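Local coordinates for protein dITP/XTP pyrophosphatase (Mycobacteroides abscessus, PDB 6WWD) that probably hydrolyses non-canonical purine nucleoside triphosphates such as XTP, dITP and ITP to their monophosphates, clearing them from the nucleotide pool, at residues Lys2-Ser7 against Leu66-Asp71. Residues are numbered along the deposited sequence; the frame is centred on the assembly and turned at random.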
ATOM      1  N   LYS D   2       2.959  13.062 -35.080  1.00 33.45           N
ATOM      2  CA  LYS D   2       4.142  12.782 -34.282  1.00 33.34           C
ATOM      3  C   LYS D   2       3.748  12.391 -32.867  1.00 29.72           C
ATOM      4  O   LYS D   2       2.836  12.985 -32.282  1.00 29.22           O
ATOM      5  CB  LYS D   2       5.094  13.978 -34.248  1.00 30.78           C
ATOM      6  CG  LYS D   2       5.820  14.231 -35.565  1.00 34.43           C
ATOM      7  CD  LYS D   2       6.907  15.265 -35.383  1.00 33.93           C
ATOM      8  CE  LYS D   2       7.239  15.972 -36.679  1.00 43.41           C
ATOM      9  NZ  LYS D   2       7.877  17.299 -36.436  1.00 39.55           N
ATOM     10  N   ILE D   3       4.432  11.376 -32.339  1.00 24.60           N
ATOM     11  CA  ILE D   3       4.298  10.921 -30.962  1.00 21.33           C
ATOM     12  C   ILE D   3       5.681  10.904 -30.329  1.00 20.58           C
ATOM     13  O   ILE D   3       6.619  10.334 -30.896  1.00 22.47           O
ATOM     14  CB  ILE D   3       3.656   9.519 -30.874  1.00 25.59           C
ATOM     15  CG1 ILE D   3       2.211   9.560 -31.379  1.00 24.21           C
ATOM     16  CG2 ILE D   3       3.760   8.958 -29.445  1.00 19.44           C
ATOM     17  CD1 ILE D   3       1.496   8.254 -31.282  1.00 25.80           C
ATOM     18  N   LEU D   4       5.817  11.533 -29.169  1.00 16.70           N
ATOM     19  CA  LEU D   4       7.084  11.509 -28.450  1.00 14.85           C
ATOM     20  C   LEU D   4       7.206  10.213 -27.640  1.00 15.58           C
ATOM     21  O   LEU D   4       6.325   9.881 -26.833  1.00 14.46           O
ATOM     22  CB  LEU D   4       7.199  12.734 -27.538  1.00 14.12           C
ATOM     23  CG  LEU D   4       8.401  12.774 -26.589  1.00 14.09           C
ATOM     24  CD1 LEU D   4       9.743  12.905 -27.348  1.00 14.89           C
ATOM     25  CD2 LEU D   4       8.239  13.908 -25.590  1.00 15.07           C
ATOM     26  N   VAL D   5       8.285   9.466 -27.860  1.00 13.26           N
ATOM     27  CA  VAL D   5       8.657   8.384 -26.953  1.00 15.25           C
ATOM     28  C   VAL D   5       9.729   8.910 -25.998  1.00 12.29           C
ATOM     29  O   VAL D   5      10.802   9.341 -26.437  1.00 16.08           O
ATOM     30  CB  VAL D   5       9.123   7.133 -27.711  1.00 17.31           C
ATOM     31  CG1 VAL D   5       9.507   6.050 -26.714  1.00 17.64           C
ATOM     32  CG2 VAL D   5       8.012   6.644 -28.641  1.00 19.49           C
ATOM     33  N   ALA D   6       9.423   8.920 -24.698  1.00 12.94           N
ATOM     34  CA  ALA D   6      10.316   9.483 -23.682  1.00 17.88           C
ATOM     35  C   ALA D   6      11.481   8.526 -23.414  1.00 17.53           C
ATOM     36  O   ALA D   6      11.662   7.980 -22.328  1.00 18.74           O
ATOM     37  CB  ALA D   6       9.558   9.796 -22.399  1.00 14.97           C
ATOM     38  N   SER D   7      12.290   8.344 -24.444  1.00 16.97           N
ATOM     39  CA  SER D   7      13.417   7.432 -24.382  1.00 19.29           C
ATOM     40  C   SER D   7      14.534   7.970 -25.260  1.00 18.99           C
ATOM     41  O   SER D   7      14.280   8.689 -26.230  1.00 15.61           O
ATOM     42  CB  SER D   7      13.011   6.033 -24.858  1.00 21.40           C
ATOM     43  OG  SER D   7      14.103   5.132 -24.831  1.00 19.68           O
ATOM     44  N   LEU D  66       3.210  17.156 -27.903  1.00 14.38           N
ATOM     45  CA  LEU D  66       2.936  15.882 -28.539  1.00 14.77           C
ATOM     46  C   LEU D  66       2.417  14.880 -27.520  1.00 15.70           C
ATOM     47  O   LEU D  66       2.753  14.934 -26.336  1.00 12.26           O
ATOM     48  CB  LEU D  66       4.206  15.324 -29.189  1.00 20.16           C
ATOM     49  CG  LEU D  66       4.896  16.265 -30.194  1.00 21.27           C
ATOM     50  CD1 LEU D  66       6.239  15.699 -30.652  1.00 21.74           C
ATOM     51  CD2 LEU D  66       3.970  16.517 -31.364  1.00 19.36           C
ATOM     52  N   ALA D  67       1.583  13.961 -27.992  1.00 18.02           N
ATOM     53  CA  ALA D  67       1.297  12.772 -27.217  1.00 15.04           C
ATOM     54  C   ALA D  67       2.613  12.092 -26.856  1.00 16.43           C
ATOM     55  O   ALA D  67       3.565  12.074 -27.646  1.00 14.66           O
ATOM     56  CB  ALA D  67       0.387  11.839 -28.018  1.00 14.49           C
ATOM     57  N   CYS D  68       2.695  11.575 -25.638  1.00 11.92           N
ATOM     58  CA  CYS D  68       3.960  11.058 -25.150  1.00 15.34           C
ATOM     59  C   CYS D  68       3.734   9.697 -24.524  1.00 12.61           C
ATOM     60  O   CYS D  68       2.848   9.538 -23.688  1.00 13.67           O
ATOM     61  CB  CYS D  68       4.623  12.000 -24.133  1.00 13.33           C
ATOM     62  SG  CYS D  68       6.129  11.243 -23.476  1.00 13.62           S
ATOM     63  N   VAL D  69       4.520   8.722 -24.949  1.00 14.43           N
ATOM     64  CA  VAL D  69       4.565   7.396 -24.348  1.00 14.44           C
ATOM     65  C   VAL D  69       5.860   7.292 -23.552  1.00 13.06           C
ATOM     66  O   VAL D  69       6.938   7.617 -24.069  1.00 15.18           O
ATOM     67  CB  VAL D  69       4.496   6.287 -25.415  1.00 13.76           C
ATOM     68  CG1 VAL D  69       4.759   4.938 -24.777  1.00 14.43           C
ATOM     69  CG2 VAL D  69       3.163   6.297 -26.103  1.00 13.79           C
ATOM     70  N   ALA D  70       5.759   6.832 -22.309  1.00 13.09           N
ATOM     71  CA  ALA D  70       6.923   6.640 -21.454  1.00 12.26           C
ATOM     72  C   ALA D  70       6.840   5.262 -20.826  1.00 17.57           C
ATOM     73  O   ALA D  70       5.750   4.717 -20.646  1.00 18.70           O
ATOM     74  CB  ALA D  70       7.003   7.696 -20.353  1.00 13.74           C
ATOM     75  N   ASP D  71       7.990   4.694 -20.477  1.00 17.50           N
ATOM     76  CA  ASP D  71       7.982   3.383 -19.849  1.00 15.87           C
ATOM     77  C   ASP D  71       8.787   3.408 -18.557  1.00 15.12           C
ATOM     78  O   ASP D  71       9.498   4.373 -18.247  1.00 11.62           O
ATOM     79  CB  ASP D  71       8.456   2.302 -20.826  1.00 23.71           C
ATOM     80  CG  ASP D  71       9.718   2.673 -21.524  1.00 34.76           C
ATOM     81  OD1 ASP D  71      10.667   3.122 -20.838  1.00 38.90           O
ATOM     82  OD2 ASP D  71       9.739   2.568 -22.771  1.00 33.54           O
TER
HETATM   83  O   HOH W   1       0.940  13.961 -30.767  1.00 20.88           O
HETATM   84  O   HOH W   2      10.334   5.813 -21.248  1.00 22.82           O
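L4 and A6 meet A67 and V69 through a parallel beta pairing, strand 2-5 beside the start of strand 67-77 in the mixed sheet of this HAM1-family enzyme, the short segments' axes 28° apart. Three backbone bonds define the register: L4 N to A67 O (2.8 Å), V69 N to L4 O (2.9 Å) and A6 N to V69 O, the straightest at 172°. L4 O also receives the C68 CA-H (CA to O 3.1 Å).

Water carries the pairing past both ends. One bridges K2 O and A67 N; another accepts from D71 N and lies 2.8 Å from A6 O, where an inverse gamma turn centred on A6 is closed by S7 N to V5 O (2.7 Å). S7 is predicted to bind substrate.

On one face, I3 CG2 approaches V69 CG2 at 4.3 Å; V69 also packs on L188 of the second subunit. The other, covered by helix 49-64, gathers L4, C68, A6 and A70. At the N-terminal end L66 CD1 and CD2 lie against K2 CB. Anti to N (chi1 176°), beside its own carbonyl carbon, C68 SG is 4.0 Å from L4 CD2 and 3.9 Å from A6 CB, a methyl also touching A70 CB.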